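Local structure of AvrL567-A (2OPC) at residues R75-V80 and I119-V124; F46-G51 and E55-C60; G14-Y19 and A24-S29. The protein acts as an avirulence protein of the flax rust fungus, probably recognised by matching flax resistance proteins, with its own role in infection not established. All blocks are in the same frame, centred on the assembly; numbering follows the deposited sequence.

Contact 1. Residues R75-V80 and I119-V124; sequences RSLGTV and IKIKLV
The backbones carrying Leu-77 and Val-80 on one side and Ile-121 and Leu-123 on the other run in broadly the same direction, 39° apart, and the CA atoms of Val-80 and Leu-123 stand 8.8 Å from each other. That spacing, with no hydrogen bond across, is the geometry of second neighbours in a sheet: strand 58-63 lies between them, pairing through Phe-59 and Val-61 with 75-80. The contact is therefore made by side chains reaching over the middle strand. The tighter pair is Val-80 with Leu-123, whose CG2 and CD2 methyls close to 3.8 Å while the two side chains cross at about a right angle. With Val-80 CG1 anti to the carbonyl carbon (chi1 -65°), the other methyl, CG2, falls between backbone N and carbonyl carbon, and it is this branch that meets the leucine. Leu-123 sets out less directly, and its end does the approaching. The looser pair brings Leu-77 CD1 to 4.4 Å from Ile-121 CG2. Leu-77 and Val-80 both face this way although three residues apart, which a regular strand would not allow. The extra residue is absorbed where Leu-77 and Gly-78 both bond to Val-61: Leu-77 takes a psi of -8°, a pattern that fits a beta bulge. Just before it, Ser-76 OG accepts from Gly-78 N at 3.0 Å, an ST turn at the kink, and the same hydroxyl is also hydrogen-bonded to Asn-94. Val-32 touches both Val-80 and Leu-123, and Phe-46 also covers Val-80. Both come from the three-stranded sheet, so these aliphatic groups form part of the hydrophobic layer between the two antiparallel sheets of a beta sandwich.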
ATOM      1  N   ARG A  75      10.707   1.108   2.141  1.00 29.78           N
ATOM      2  CA  ARG A  75      10.326   2.294   2.892  1.00 28.83           C
ATOM      3  C   ARG A  75       8.915   2.066   3.457  1.00 29.44           C
ATOM      4  O   ARG A  75       8.320   1.014   3.223  1.00 29.59           O
ATOM      5  CB  ARG A  75      10.388   3.553   2.008  1.00 29.11           C
ATOM      6  CG  ARG A  75      11.818   4.153   1.883  1.00 28.46           C
ATOM      7  CD  ARG A  75      12.812   3.241   1.182  1.00 28.70           C
ATOM      8  NE  ARG A  75      14.019   3.965   0.768  1.00 28.20           N
ATOM      9  CZ  ARG A  75      14.992   3.413   0.056  1.00 29.11           C
ATOM     10  NH1 ARG A  75      14.916   2.139  -0.306  1.00 29.26           N
ATOM     11  NH2 ARG A  75      16.026   4.144  -0.328  1.00 28.93           N
ATOM     12  N   SER A  76       8.425   3.016   4.244  1.00 29.55           N
ATOM     13  CA  SER A  76       7.094   2.864   4.833  1.00 29.76           C
ATOM     14  C   SER A  76       6.193   4.001   4.428  1.00 29.07           C
ATOM     15  O   SER A  76       6.643   5.170   4.378  1.00 29.25           O
ATOM     16  CB  SER A  76       7.213   2.854   6.355  1.00 30.82           C
ATOM     17  OG  SER A  76       5.896   2.845   6.941  1.00 30.93           O
ATOM     18  N   LEU A  77       4.944   3.657   4.146  1.00 29.24           N
ATOM     19  CA  LEU A  77       3.935   4.695   3.902  1.00 30.00           C
ATOM     20  C   LEU A  77       3.258   5.166   5.199  1.00 29.21           C
ATOM     21  O   LEU A  77       2.505   6.148   5.219  1.00 30.65           O
ATOM     22  CB  LEU A  77       2.865   4.209   2.932  1.00 29.59           C
ATOM     23  CG  LEU A  77       3.277   3.978   1.489  1.00 32.35           C
ATOM     24  CD1 LEU A  77       2.098   3.457   0.727  1.00 33.34           C
ATOM     25  CD2 LEU A  77       3.740   5.276   0.811  1.00 32.27           C
ATOM     26  N   GLY A  78       3.534   4.489   6.290  1.00 28.58           N
ATOM     27  CA  GLY A  78       2.848   4.759   7.533  1.00 28.28           C
ATOM     28  C   GLY A  78       2.232   3.469   8.043  1.00 28.92           C
ATOM     29  O   GLY A  78       2.683   2.386   7.653  1.00 29.19           O
ATOM     30  N   THR A  79       1.271   3.577   8.950  1.00 27.69           N
ATOM     31  CA  THR A  79       0.667   2.381   9.546  1.00 28.53           C
ATOM     32  C   THR A  79      -0.819   2.303   9.309  1.00 28.79           C
ATOM     33  O   THR A  79      -1.496   3.336   9.072  1.00 28.12           O
ATOM     34  CB  THR A  79       0.910   2.325  11.069  1.00 29.49           C
ATOM     35  OG1 THR A  79       0.270   3.439  11.680  1.00 29.97           O
ATOM     36  CG2 THR A  79       2.389   2.336  11.398  1.00 29.07           C
ATOM     37  N   VAL A  80      -1.318   1.076   9.359  1.00 27.46           N
ATOM     38  CA  VAL A  80      -2.761   0.837   9.352  1.00 28.38           C
ATOM     39  C   VAL A  80      -3.113  -0.056  10.515  1.00 27.61           C
ATOM     40  O   VAL A  80      -2.224  -0.624  11.155  1.00 28.00           O
ATOM     41  CB  VAL A  80      -3.207   0.210   8.025  1.00 28.93           C
ATOM     42  CG1 VAL A  80      -2.974   1.200   6.847  1.00 30.40           C
ATOM     43  CG2 VAL A  80      -2.473  -1.118   7.755  1.00 30.54           C
ATOM     44  N   ILE A 119       2.865   0.011  -8.150  1.00 28.90           N
ATOM     45  CA  ILE A 119       3.709   0.090  -6.947  1.00 29.04           C
ATOM     46  C   ILE A 119       3.677  -1.295  -6.292  1.00 28.68           C
ATOM     47  O   ILE A 119       2.860  -2.151  -6.590  1.00 29.14           O
ATOM     48  CB  ILE A 119       3.236   1.188  -5.942  1.00 28.63           C
ATOM     49  CG1 ILE A 119       1.857   0.871  -5.312  1.00 28.96           C
ATOM     50  CG2 ILE A 119       3.225   2.553  -6.648  1.00 29.24           C
ATOM     51  CD1 ILE A 119       1.452   1.908  -4.268  1.00 28.75           C
ATOM     52  N   LYS A 120       4.681  -1.501  -5.435  1.00 28.88           N
ATOM     53  CA  LYS A 120       4.787  -2.763  -4.643  1.00 29.10           C
ATOM     54  C   LYS A 120       4.595  -2.436  -3.182  1.00 28.94           C
ATOM     55  O   LYS A 120       5.413  -1.712  -2.609  1.00 28.78           O
ATOM     56  CB  LYS A 120       6.168  -3.385  -4.824  1.00 28.77           C
ATOM     57  CG  LYS A 120       6.489  -3.871  -6.234  1.00 30.53           C
ATOM     58  CD  LYS A 120       7.934  -4.496  -6.253  1.00 29.82           C
ATOM     59  CE  LYS A 120       8.378  -4.840  -7.624  1.00 32.59           C
ATOM     60  NZ  LYS A 120       9.669  -5.555  -7.511  1.00 34.75           N
ATOM     61  N   ILE A 121       3.545  -3.024  -2.586  1.00 28.53           N
ATOM     62  CA  ILE A 121       3.215  -2.741  -1.161  1.00 28.85           C
ATOM     63  C   ILE A 121       2.946  -4.039  -0.425  1.00 29.27           C
ATOM     64  O   ILE A 121       2.582  -5.061  -1.001  1.00 28.41           O
ATOM     65  CB  ILE A 121       2.022  -1.760  -1.002  1.00 29.14           C
ATOM     66  CG1 ILE A 121       0.816  -2.247  -1.820  1.00 30.89           C
ATOM     67  CG2 ILE A 121       2.486  -0.357  -1.405  1.00 30.73           C
ATOM     68  CD1 ILE A 121      -0.469  -1.349  -1.659  1.00 29.48           C
ATOM     69  N   LYS A 122       3.183  -3.989   0.894  1.00 29.81           N
ATOM     70  CA  LYS A 122       2.872  -5.145   1.744  1.00 29.21           C
ATOM     71  C   LYS A 122       2.763  -4.659   3.194  1.00 29.64           C
ATOM     72  O   LYS A 122       3.167  -3.548   3.528  1.00 30.09           O
ATOM     73  CB  LYS A 122       3.975  -6.212   1.634  1.00 30.19           C
ATOM     74  CG  LYS A 122       5.329  -5.739   2.174  1.00 30.49           C
ATOM     75  CD  LYS A 122       6.407  -6.824   1.944  1.00 31.07           C
ATOM     76  CE  LYS A 122       7.743  -6.335   2.425  1.00 33.37           C
ATOM     77  NZ  LYS A 122       8.716  -7.472   2.382  1.00 35.73           N
ATOM     78  N   LEU A 123       2.226  -5.529   4.036  1.00 28.80           N
ATOM     79  CA  LEU A 123       2.184  -5.255   5.471  1.00 28.73           C
ATOM     80  C   LEU A 123       3.206  -6.071   6.203  1.00 28.61           C
ATOM     81  O   LEU A 123       3.441  -7.231   5.876  1.00 28.97           O
ATOM     82  CB  LEU A 123       0.833  -5.712   6.054  1.00 29.43           C
ATOM     83  CG  LEU A 123      -0.401  -5.034   5.473  1.00 29.15           C
ATOM     84  CD1 LEU A 123      -1.671  -5.618   6.136  1.00 30.40           C
ATOM     85  CD2 LEU A 123      -0.300  -3.488   5.641  1.00 30.90           C
ATOM     86  N   VAL A 124       3.731  -5.449   7.248  1.00 28.39           N
ATOM     87  CA  VAL A 124       4.488  -6.199   8.265  1.00 29.13           C
ATOM     88  C   VAL A 124       3.925  -5.775   9.627  1.00 28.47           C
ATOM     89  O   VAL A 124       3.423  -4.675   9.789  1.00 28.54           O
ATOM     90  CB  VAL A 124       6.042  -5.972   8.239  1.00 29.03           C
ATOM     91  CG1 VAL A 124       6.631  -6.349   6.875  1.00 32.11           C
ATOM     92  CG2 VAL A 124       6.453  -4.555   8.604  1.00 30.16           C
TER

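Contact 2. Residues F46-G51 and E55-C60; sequences FKWIGG and EELHFC. With CO (cobalt (II) ion), chain B.
The indole of Trp-48 presents its six-membered edge to Phe-59, with Phe-59 CE2 near the indole plane and 3.5 Å from Trp-48 CZ3. Gly-50 N lies over one indole face, 3.4 Å above the plane and displaced toward the rim, and Gly-51 sits at the pyrrole edge. This is packing at one end of the beta sandwich, where the last residue of strand 44-48 meets the start of strand 58-63 in the other sheet. The two rings are only 28° from parallel, yet their centroids are 5.8 Å apart, so they barely overlap: the indole offers its edge, and its CZ3 meets the phenylalanine ring obliquely. Trp-48 points its ring across the gap with CG anti to the backbone N (chi1 -179°). Leu-57 adds an aliphatic contact, its CD1 coming obliquely to 4.4 Å from Trp-48 CH2. At the far side of the indole, Trp-48 NE1 donates to Gly-51 O at 2.8 Å, with a nearly straight N-H...O angle of 176° and the acceptor lying in the ring plane. With the chain curled over its face and this bond at its edge, the indole has little freedom to rotate. Val-32 also touches Trp-48, and Leu-123 touches Phe-59, so the pair borders the layer between the sheets. Beyond Phe-59 the strand serves a different purpose: Cys-60 SG and His-62 NE2 are two of the three ligand atoms found on the cobalt ion, a metal used for crystallisation and structure determination. There Cys-60 SG binds the cobalt ion at 2.3 Å.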
ATOM      1  N   PHE A  46      -6.922   2.545   2.714  1.00 28.51           N
ATOM      2  CA  PHE A  46      -6.924   1.211   3.325  1.00 27.61           C
ATOM      3  C   PHE A  46      -8.183   1.019   4.140  1.00 28.11           C
ATOM      4  O   PHE A  46      -8.720   1.937   4.721  1.00 27.42           O
ATOM      5  CB  PHE A  46      -5.717   1.096   4.238  1.00 28.20           C
ATOM      6  CG  PHE A  46      -4.438   1.283   3.523  1.00 27.74           C
ATOM      7  CD1 PHE A  46      -3.807   0.199   2.869  1.00 29.21           C
ATOM      8  CD2 PHE A  46      -3.803   2.526   3.536  1.00 28.98           C
ATOM      9  CE1 PHE A  46      -2.599   0.380   2.211  1.00 28.59           C
ATOM     10  CE2 PHE A  46      -2.589   2.735   2.839  1.00 28.62           C
ATOM     11  CZ  PHE A  46      -1.965   1.645   2.201  1.00 28.28           C
ATOM     12  N   LYS A  47      -8.656  -0.223   4.168  1.00 28.23           N
ATOM     13  CA  LYS A  47      -9.762  -0.605   5.039  1.00 28.51           C
ATOM     14  C   LYS A  47      -9.579  -2.022   5.573  1.00 28.34           C
ATOM     15  O   LYS A  47      -9.337  -2.958   4.811  1.00 27.37           O
ATOM     16  CB  LYS A  47     -11.094  -0.492   4.292  1.00 28.02           C
ATOM     17  CG  LYS A  47     -12.307  -0.380   5.201  1.00 29.42           C
ATOM     18  CD  LYS A  47     -13.477   0.271   4.483  1.00 30.61           C
ATOM     19  CE  LYS A  47     -14.804  -0.154   5.091  1.00 33.28           C
ATOM     20  NZ  LYS A  47     -15.960   0.491   4.408  1.00 31.47           N
ATOM     21  N   TRP A  48      -9.695  -2.170   6.888  1.00 28.41           N
ATOM     22  CA  TRP A  48      -9.499  -3.459   7.540  1.00 26.59           C
ATOM     23  C   TRP A  48     -10.662  -4.395   7.257  1.00 27.33           C
ATOM     24  O   TRP A  48     -11.820  -4.024   7.498  1.00 28.33           O
ATOM     25  CB  TRP A  48      -9.409  -3.233   9.050  1.00 27.02           C
ATOM     26  CG  TRP A  48      -9.188  -4.495   9.825  1.00 25.56           C
ATOM     27  CD1 TRP A  48     -10.156  -5.263  10.437  1.00 26.93           C
ATOM     28  CD2 TRP A  48      -7.928  -5.143  10.089  1.00 24.80           C
ATOM     29  NE1 TRP A  48      -9.566  -6.328  11.056  1.00 26.81           N
ATOM     30  CE2 TRP A  48      -8.207  -6.288  10.854  1.00 25.12           C
ATOM     31  CE3 TRP A  48      -6.585  -4.854   9.775  1.00 25.82           C
ATOM     32  CZ2 TRP A  48      -7.217  -7.142  11.304  1.00 23.94           C
ATOM     33  CZ3 TRP A  48      -5.600  -5.692  10.219  1.00 24.66           C
ATOM     34  CH2 TRP A  48      -5.908  -6.845  10.975  1.00 24.19           C
ATOM     35  N   ILE A  49     -10.323  -5.602   6.788  1.00 27.12           N
ATOM     36  CA  ILE A  49     -11.330  -6.671   6.467  1.00 27.46           C
ATOM     37  C   ILE A  49     -10.848  -8.002   7.019  1.00 29.33           C
ATOM     38  O   ILE A  49     -11.244  -9.076   6.509  1.00 29.99           O
ATOM     39  CB  ILE A  49     -11.593  -6.842   4.981  1.00 29.92           C
ATOM     40  CG1 ILE A  49     -10.286  -7.034   4.230  1.00 32.21           C
ATOM     41  CG2 ILE A  49     -12.414  -5.669   4.496  1.00 29.43           C
ATOM     42  CD1 ILE A  49     -10.409  -7.786   2.943  1.00 37.58           C
ATOM     43  N   GLY A  50     -10.018  -7.916   8.063  1.00 27.49           N
ATOM     44  CA  GLY A  50      -9.335  -9.092   8.664  1.00 27.93           C
ATOM     45  C   GLY A  50      -9.971  -9.661   9.901  1.00 29.28           C
ATOM     46  O   GLY A  50      -9.305 -10.362  10.686  1.00 28.19           O
ATOM     47  N   GLY A  51     -11.253  -9.372  10.094  1.00 28.34           N
ATOM     48  CA  GLY A  51     -11.999  -9.921  11.211  1.00 29.20           C
ATOM     49  C   GLY A  51     -11.902  -9.060  12.454  1.00 30.03           C
ATOM     50  O   GLY A  51     -10.997  -8.234  12.579  1.00 30.91           O
ATOM     51  N   GLU A  55      -8.105  -6.936  20.592  1.00 36.37           N
ATOM     52  CA  GLU A  55      -7.270  -5.762  20.834  1.00 35.24           C
ATOM     53  C   GLU A  55      -6.805  -5.201  19.493  1.00 34.44           C
ATOM     54  O   GLU A  55      -6.573  -5.969  18.563  1.00 35.08           O
ATOM     55  CB  GLU A  55      -6.065  -6.119  21.697  1.00 35.75           C
ATOM     56  N   GLU A  56      -6.694  -3.876  19.408  1.00 33.04           N
ATOM     57  CA  GLU A  56      -6.311  -3.207  18.158  1.00 32.79           C
ATOM     58  C   GLU A  56      -4.925  -3.666  17.698  1.00 31.90           C
ATOM     59  O   GLU A  56      -3.959  -3.658  18.462  1.00 32.57           O
ATOM     60  CB  GLU A  56      -6.357  -1.677  18.305  1.00 31.53           C
ATOM     61  CG  GLU A  56      -6.202  -0.894  16.986  1.00 34.95           C
ATOM     62  CD  GLU A  56      -6.014   0.603  17.215  1.00 35.47           C
ATOM     63  OE1 GLU A  56      -5.764   1.001  18.386  1.00 42.01           O
ATOM     64  OE2 GLU A  56      -6.118   1.376  16.230  1.00 40.15           O
ATOM     65  N   LEU A  57      -4.837  -4.060  16.433  1.00 29.59           N
ATOM     66  CA  LEU A  57      -3.559  -4.486  15.858  1.00 29.01           C
ATOM     67  C   LEU A  57      -3.092  -3.457  14.836  1.00 28.34           C
ATOM     68  O   LEU A  57      -3.889  -2.929  14.059  1.00 27.59           O
ATOM     69  CB  LEU A  57      -3.671  -5.851  15.160  1.00 29.95           C
ATOM     70  CG  LEU A  57      -4.098  -7.133  15.880  1.00 33.39           C
ATOM     71  CD1 LEU A  57      -4.301  -8.249  14.874  1.00 36.97           C
ATOM     72  CD2 LEU A  57      -3.038  -7.510  16.914  1.00 35.56           C
ATOM     73  N   HIS A  58      -1.778  -3.245  14.781  1.00 28.15           N
ATOM     74  CA  HIS A  58      -1.159  -2.252  13.915  1.00 27.84           C
ATOM     75  C   HIS A  58      -0.164  -2.923  13.011  1.00 28.26           C
ATOM     76  O   HIS A  58       0.529  -3.857  13.414  1.00 27.83           O
ATOM     77  CB  HIS A  58      -0.418  -1.181  14.734  1.00 28.33           C
ATOM     78  CG  HIS A  58      -1.333  -0.254  15.477  1.00 29.24           C
ATOM     79  ND1 HIS A  58      -1.903  -0.565  16.693  1.00 34.19           N
ATOM     80  CD2 HIS A  58      -1.775   0.983  15.154  1.00 28.56           C
ATOM     81  CE1 HIS A  58      -2.674   0.438  17.084  1.00 31.30           C
ATOM     82  NE2 HIS A  58      -2.604   1.394  16.171  1.00 32.47           N
ATOM     83  N   PHE A  59      -0.105  -2.420  11.791  1.00 26.94           N
ATOM     84  CA  PHE A  59       0.807  -2.924  10.754  1.00 27.15           C
ATOM     85  C   PHE A  59       1.494  -1.760  10.083  1.00 27.78           C
ATOM     86  O   PHE A  59       0.879  -0.714   9.838  1.00 28.62           O
ATOM     87  CB  PHE A  59       0.012  -3.723   9.705  1.00 27.37           C
ATOM     88  CG  PHE A  59      -0.609  -4.948  10.282  1.00 27.48           C
ATOM     89  CD1 PHE A  59       0.087  -6.168  10.279  1.00 28.22           C
ATOM     90  CD2 PHE A  59      -1.828  -4.860  10.967  1.00 27.87           C
ATOM     91  CE1 PHE A  59      -0.443  -7.301  10.900  1.00 29.28           C
ATOM     92  CE2 PHE A  59      -2.359  -5.997  11.596  1.00 28.93           C
ATOM     93  CZ  PHE A  59      -1.648  -7.199  11.550  1.00 28.95           C
ATOM     94  N   CYS A  60       2.747  -1.973   9.719  1.00 27.63           N
ATOM     95  CA  CYS A  60       3.452  -0.976   8.937  1.00 28.20           C
ATOM     96  C   CYS A  60       3.284  -1.313   7.450  1.00 28.38           C
ATOM     97  O   CYS A  60       3.410  -2.494   7.067  1.00 28.51           O
ATOM     98  CB  CYS A  60       4.919  -1.093   9.367  1.00 29.78           C
ATOM     99  SG  CYS A  60       6.005   0.247   8.779  1.00 29.70           S
TER
HETATM  100 CO    CO B 201       8.079  -0.762   8.663  1.00 17.00          CO

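Contact 3. Residues G14-Y19 and A24-S29; sequences GYTRFY and ASVILS
Phe-18 reaches from strand 16-19 to Val-26 and Ala-24, bridging the two sheets of the beta sandwich at the side where an outermost strand of each comes together. The strands run antiparallel (159°) with axes 7.3 Å apart, and no hydrogen bond joins them, as expected for packed sheets rather than paired strands. The CB of Phe-18 does not set out straight for the other strand; its first torsion is almost fully extended from the backbone N (chi1 -179°), which swings the ring round to it. CG passes the CG2 methyl of Val-26, CD1 comes closer to that same methyl at 3.8 Å, and CE1 continues to Ala-24, lying 3.5 Å from its carbonyl O. That oxygen is at the ring edge and in its plane, a placement consistent with a weakly favourable meeting of carbonyl and ring hydrogens. At the tip, CZ is still near the same oxygen. Trp-36 stacks on this ring.

Val-26 meets three successive residues of 14-19. Besides touching Phe-18, its CG1 rests 3.6 Å from Arg-17 O, while its CB and CG2 meet Thr-16 CG2 tip to tip. Thr-16 turns its other branch to Leu-28, whose CD2 lies 3.7 Å from both OG1 and CB of the threonine, a methyl set against the CB end of the side chain. Each strand is hydrogen-bonded within its own sheet, Thr-16 and Phe-18 to Ile-121 and Ile-119, and Val-26 to Val-34. Arg-17 points away from the interface and forms a salt bridge with Asp-111. Near the link between the strands, the backbone O of Tyr-19 accepts from Trp-36 NE1 and has the methyl CB of Ala-24 3.4 Å away.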
ATOM      1  N   GLY A  14       7.360 -10.789  -1.117  1.00 32.25           N
ATOM      2  CA  GLY A  14       6.125 -10.753  -0.359  1.00 30.07           C
ATOM      3  C   GLY A  14       5.259  -9.561  -0.716  1.00 28.67           C
ATOM      4  O   GLY A  14       4.234  -9.313  -0.080  1.00 28.69           O
ATOM      5  N   TYR A  15       5.673  -8.820  -1.739  1.00 28.36           N
ATOM      6  CA  TYR A  15       4.966  -7.611  -2.145  1.00 27.84           C
ATOM      7  C   TYR A  15       3.758  -7.937  -3.006  1.00 27.65           C
ATOM      8  O   TYR A  15       3.792  -8.933  -3.763  1.00 29.88           O
ATOM      9  CB  TYR A  15       5.869  -6.677  -2.953  1.00 28.69           C
ATOM     10  CG  TYR A  15       6.887  -5.881  -2.151  1.00 27.47           C
ATOM     11  CD1 TYR A  15       6.477  -4.857  -1.299  1.00 27.07           C
ATOM     12  CD2 TYR A  15       8.239  -6.113  -2.283  1.00 27.41           C
ATOM     13  CE1 TYR A  15       7.374  -4.102  -0.595  1.00 27.50           C
ATOM     14  CE2 TYR A  15       9.169  -5.345  -1.570  1.00 28.38           C
ATOM     15  CZ  TYR A  15       8.693  -4.326  -0.735  1.00 27.97           C
ATOM     16  OH  TYR A  15       9.624  -3.590  -0.027  1.00 33.57           O
ATOM     17  N   THR A  16       2.740  -7.094  -2.919  1.00 28.15           N
ATOM     18  CA  THR A  16       1.611  -7.130  -3.831  1.00 27.75           C
ATOM     19  C   THR A  16       1.755  -5.990  -4.844  1.00 28.34           C
ATOM     20  O   THR A  16       2.054  -4.858  -4.458  1.00 28.63           O
ATOM     21  CB  THR A  16       0.306  -6.944  -3.035  1.00 28.65           C
ATOM     22  OG1 THR A  16       0.164  -8.035  -2.102  1.00 30.60           O
ATOM     23  CG2 THR A  16      -0.927  -6.884  -3.928  1.00 30.62           C
ATOM     24  N   ARG A  17       1.580  -6.295  -6.127  1.00 27.72           N
ATOM     25  CA  ARG A  17       1.508  -5.223  -7.128  1.00 27.85           C
ATOM     26  C   ARG A  17       0.171  -4.495  -7.071  1.00 29.15           C
ATOM     27  O   ARG A  17      -0.903  -5.121  -7.076  1.00 31.83           O
ATOM     28  CB  ARG A  17       1.707  -5.797  -8.521  1.00 28.40           C
ATOM     29  CG  ARG A  17       3.062  -6.452  -8.678  1.00 27.04           C
ATOM     30  CD  ARG A  17       3.251  -6.799 -10.168  1.00 28.45           C
ATOM     31  NE  ARG A  17       4.553  -7.378 -10.465  1.00 29.36           N
ATOM     32  CZ  ARG A  17       4.974  -7.649 -11.700  1.00 31.73           C
ATOM     33  NH1 ARG A  17       4.186  -7.365 -12.732  1.00 33.79           N
ATOM     34  NH2 ARG A  17       6.176  -8.170 -11.890  1.00 35.17           N
ATOM     35  N   PHE A  18       0.238  -3.176  -7.000  1.00 28.47           N
ATOM     36  CA  PHE A  18      -0.985  -2.363  -7.014  1.00 28.93           C
ATOM     37  C   PHE A  18      -0.841  -1.410  -8.199  1.00 29.96           C
ATOM     38  O   PHE A  18       0.005  -0.512  -8.201  1.00 28.98           O
ATOM     39  CB  PHE A  18      -1.114  -1.634  -5.662  1.00 28.77           C
ATOM     40  CG  PHE A  18      -2.350  -0.758  -5.528  1.00 28.80           C
ATOM     41  CD1 PHE A  18      -3.581  -1.228  -5.944  1.00 29.65           C
ATOM     42  CD2 PHE A  18      -2.253   0.524  -4.976  1.00 33.51           C
ATOM     43  CE1 PHE A  18      -4.717  -0.446  -5.781  1.00 30.51           C
ATOM     44  CE2 PHE A  18      -3.421   1.333  -4.828  1.00 33.95           C
ATOM     45  CZ  PHE A  18      -4.630   0.801  -5.253  1.00 31.82           C
ATOM     46  N   TYR A  19      -1.680  -1.667  -9.214  1.00 29.71           N
ATOM     47  CA  TYR A  19      -1.549  -0.980 -10.492  1.00 30.29           C
ATOM     48  C   TYR A  19      -2.109   0.444 -10.518  1.00 29.75           C
ATOM     49  O   TYR A  19      -3.090   0.726  -9.857  1.00 29.14           O
ATOM     50  CB  TYR A  19      -2.165  -1.846 -11.606  1.00 31.64           C
ATOM     51  CG  TYR A  19      -1.227  -2.954 -12.011  1.00 33.36           C
ATOM     52  CD1 TYR A  19      -0.264  -2.742 -12.988  1.00 34.74           C
ATOM     53  CD2 TYR A  19      -1.247  -4.183 -11.361  1.00 34.96           C
ATOM     54  CE1 TYR A  19       0.649  -3.755 -13.353  1.00 34.38           C
ATOM     55  CE2 TYR A  19      -0.346  -5.218 -11.725  1.00 35.23           C
ATOM     56  CZ  TYR A  19       0.599  -4.975 -12.701  1.00 33.90           C
ATOM     57  OH  TYR A  19       1.490  -5.964 -13.074  1.00 36.40           O
ATOM     58  N   ALA A  24      -8.269   0.179  -9.656  1.00 27.86           N
ATOM     59  CA  ALA A  24      -7.574  -1.000  -9.100  1.00 28.72           C
ATOM     60  C   ALA A  24      -7.890  -1.201  -7.628  1.00 29.29           C
ATOM     61  O   ALA A  24      -8.052  -0.225  -6.903  1.00 29.21           O
ATOM     62  CB  ALA A  24      -6.051  -0.873  -9.281  1.00 30.86           C
ATOM     63  N   SER A  25      -7.969  -2.448  -7.185  1.00 29.48           N
ATOM     64  CA  SER A  25      -8.163  -2.684  -5.761  1.00 29.15           C
ATOM     65  C   SER A  25      -7.548  -4.017  -5.414  1.00 28.51           C
ATOM     66  O   SER A  25      -7.812  -5.003  -6.088  1.00 29.83           O
ATOM     67  CB  SER A  25      -9.660  -2.649  -5.356  1.00 32.11           C
ATOM     68  OG  SER A  25      -9.815  -2.721  -3.928  1.00 31.42           O
ATOM     69  N   VAL A  26      -6.732  -4.047  -4.347  1.00 27.99           N
ATOM     70  CA  VAL A  26      -6.019  -5.258  -3.940  1.00 28.45           C
ATOM     71  C   VAL A  26      -6.247  -5.544  -2.459  1.00 28.24           C
ATOM     72  O   VAL A  26      -6.852  -4.703  -1.754  1.00 27.77           O
ATOM     73  CB  VAL A  26      -4.505  -5.214  -4.244  1.00 28.37           C
ATOM     74  CG1 VAL A  26      -4.233  -5.080  -5.737  1.00 30.39           C
ATOM     75  CG2 VAL A  26      -3.764  -4.112  -3.495  1.00 29.52           C
ATOM     76  N   ILE A  27      -5.780  -6.705  -1.985  1.00 28.95           N
ATOM     77  CA  ILE A  27      -5.844  -7.075  -0.573  1.00 29.28           C
ATOM     78  C   ILE A  27      -4.462  -7.484  -0.104  1.00 28.92           C
ATOM     79  O   ILE A  27      -3.769  -8.246  -0.805  1.00 30.33           O
ATOM     80  CB  ILE A  27      -6.857  -8.182  -0.344  1.00 29.71           C
ATOM     81  CG1 ILE A  27      -8.250  -7.717  -0.722  1.00 29.95           C
ATOM     82  CG2 ILE A  27      -6.865  -8.582   1.138  1.00 30.15           C
ATOM     83  CD1 ILE A  27      -9.277  -8.854  -0.765  1.00 34.61           C
ATOM     84  N   LEU A  28      -4.043  -6.963   1.035  1.00 28.71           N
ATOM     85  CA  LEU A  28      -2.746  -7.294   1.618  1.00 27.99           C
ATOM     86  C   LEU A  28      -2.912  -8.269   2.761  1.00 29.45           C
ATOM     87  O   LEU A  28      -3.629  -7.983   3.737  1.00 28.42           O
ATOM     88  CB  LEU A  28      -2.066  -6.025   2.126  1.00 28.42           C
ATOM     89  CG  LEU A  28      -1.979  -4.844   1.162  1.00 28.67           C
ATOM     90  CD1 LEU A  28      -1.263  -3.676   1.792  1.00 29.77           C
ATOM     91  CD2 LEU A  28      -1.258  -5.286  -0.151  1.00 29.66           C
ATOM     92  N   SER A  29      -2.289  -9.449   2.614  1.00 28.55           N
ATOM     93  CA  SER A  29      -2.240 -10.464   3.694  1.00 28.69           C
ATOM     94  C   SER A  29      -3.618 -10.935   4.159  1.00 28.22           C
ATOM     95  O   SER A  29      -3.738 -11.468   5.251  1.00 28.52           O
ATOM     96  CB  SER A  29      -1.401  -9.955   4.860  1.00 29.77           C
ATOM     97  OG  SER A  29      -0.064  -9.704   4.450  1.00 32.24           O
TER

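Contact 1 is the most buried of the three and stays within the four-stranded sheet, whereas contacts 2 and 3 span the two sheets and are only partly buried. Strand 118-125 supplies one side of contact 1 and is the sheet neighbour of strand 16-19 in contact 3. Strand 58-63 connects contacts 1 and 2 through Val-80 O and Phe-59 N. The chemistry follows position: purely aliphatic methyls in contact 1, two slid-apart aromatic rings in contact 2, whose strand goes on to a cobalt-binding cysteine, and mixed aliphatic, aromatic and carbonyl packing in contact 3. Contacts 2 and 3 meet lightly where Ile-49 touches Ile-27.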